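Local coordinates for protein GDP-perosamine synthase (Caulobacter crescentus, PDB 3BN1) that makes GDP-perosamine for O-antigen synthesis by pyridoxal 5'-phosphate-dependent transfer of an amino group from L-glutamate to GDP-4-keto-6-deoxy-D-mannose, at residues A[122-125]-A[126-129]. Residues are numbered along the deposited sequence; the frame is centred on the assembly and turned at random.
Sequences LITP and RTKA
Thr124 and Thr127 bracket a type I beta turn and grip each other at both ends. The closing bond runs from Thr127 N to Thr124 O at 3.1 Å. In return, Thr124 N gives a nearly straight bond (166°) to Thr127 OG1, also 3.1 Å away; chi1 of -49° sets that hydroxyl beside its own backbone N, facing back across the turn. A water donates to Leu122 O (3.0 Å) and lies close to Thr127 OG1, though the latter contact is too short to be reliable. A second water, 2.8 Å from Thr127 O, donates to it and to Thr124 O, so the latter accepts from both backbone and solvent.

Arg126 N donates a hydrogen bond to Thr124 OG1 (3.0 Å), an ST turn, and that hydroxyl also hydrogen-bonds with Glu80, whose carboxylate takes the salt bridge from Arg126 NE as well. The Arg126 chain bends at chi3, bringing its guanidinium back with one face over Pro125 CB. Lys128 curls back so that NZ hydrogen-bonds to Arg126 O (2.9 Å) and forms a salt bridge with Asp79. Ile123 CG2 packs against Thr127 OG1 and CB, the two side chains crossing at about a right angle, and both touch Leu154. The turn ends the loop that follows helix 116-119 and leads into strand 127-130, which runs parallel between strands 80-84 and 155-159 in the large mixed sheet.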
loop_
_atom_site.group_PDB
_atom_site.type_symbol
_atom_site.label_atom_id
_atom_site.label_comp_id
_atom_site.label_asym_id
_atom_site.label_seq_id
_atom_site.Cartn_x
_atom_site.Cartn_y
_atom_site.Cartn_z
ATOM N N LEU A 122 -7.284 17.040 27.599
ATOM C CA LEU A 122 -7.158 15.618 27.180
ATOM C C LEU A 122 -5.716 15.134 27.266
ATOM O O LEU A 122 -5.393 13.918 27.096
ATOM C CB LEU A 122 -7.623 15.457 25.727
ATOM C CG LEU A 122 -9.147 15.623 25.580
ATOM C CD1 LEU A 122 -9.412 15.495 24.061
ATOM C CD2 LEU A 122 -9.798 14.520 26.308
ATOM N N ILE A 123 -4.849 16.121 27.487
ATOM C CA ILE A 123 -3.406 15.824 27.574
ATOM C C ILE A 123 -3.097 15.051 28.858
ATOM O O ILE A 123 -3.648 15.385 29.894
ATOM C CB ILE A 123 -2.460 17.055 27.300
ATOM C CG1 ILE A 123 -2.827 17.705 25.942
ATOM C CG2 ILE A 123 -0.988 16.602 27.282
ATOM C CD1 ILE A 123 -2.186 19.100 25.650
ATOM N N THR A 124 -2.269 14.008 28.755
ATOM C CA THR A 124 -1.849 13.158 29.872
ATOM C C THR A 124 -0.391 12.834 29.677
ATOM O O THR A 124 0.166 13.162 28.668
ATOM C CB THR A 124 -2.607 11.821 29.885
ATOM O OG1 THR A 124 -2.035 10.927 28.926
ATOM C CG2 THR A 124 -4.040 12.132 29.611
ATOM N N PRO A 125 0.217 12.150 30.627
ATOM C CA PRO A 125 1.618 11.768 30.484
ATOM C C PRO A 125 1.925 10.963 29.232
ATOM O O PRO A 125 3.091 10.879 28.828
ATOM C CB PRO A 125 1.827 10.858 31.705
ATOM C CG PRO A 125 0.969 11.456 32.740
ATOM C CD PRO A 125 -0.310 11.806 31.963
ATOM N N ARG A 126 0.900 10.307 28.685
ATOM C CA ARG A 126 1.036 9.432 27.527
ATOM C C ARG A 126 0.926 10.135 26.176
ATOM O O ARG A 126 1.327 9.610 25.123
ATOM C CB ARG A 126 -0.036 8.366 27.625
ATOM C CG ARG A 126 0.403 7.224 28.603
ATOM C CD ARG A 126 -0.763 6.459 29.313
ATOM N NE ARG A 126 -1.605 7.376 30.082
ATOM C CZ ARG A 126 -1.398 7.811 31.330
ATOM N NH1 ARG A 126 -2.260 8.683 31.850
ATOM N NH2 ARG A 126 -0.368 7.404 32.076
ATOM N N THR A 127 0.362 11.333 26.185
ATOM C CA THR A 127 0.207 11.981 24.896
ATOM C C THR A 127 1.528 12.279 24.210
ATOM O O THR A 127 2.483 12.842 24.804
ATOM C CB THR A 127 -0.451 13.301 25.101
ATOM O OG1 THR A 127 -1.587 13.053 25.933
ATOM C CG2 THR A 127 -0.841 13.917 23.757
ATOM N N LYS A 128 1.588 11.921 22.935
ATOM C CA LYS A 128 2.810 12.193 22.185
ATOM C C LYS A 128 2.513 13.167 21.018
ATOM O O LYS A 128 3.411 13.871 20.569
ATOM C CB LYS A 128 3.335 10.860 21.618
ATOM C CG LYS A 128 4.627 10.291 22.302
ATOM C CD LYS A 128 4.897 10.807 23.719
ATOM C CE LYS A 128 5.349 9.716 24.691
ATOM N NZ LYS A 128 4.163 9.101 25.417
ATOM N N ALA A 129 1.264 13.185 20.539
ATOM C CA ALA A 129 0.897 13.951 19.370
ATOM C C ALA A 129 -0.576 14.230 19.317
ATOM O O ALA A 129 -1.373 13.573 20.001
ATOM C CB ALA A 129 1.249 13.170 18.098
HETATM O O HOH W 1 -3.743 12.053 25.400
HETATM O O HOH W 2 2.557 14.277 27.241
#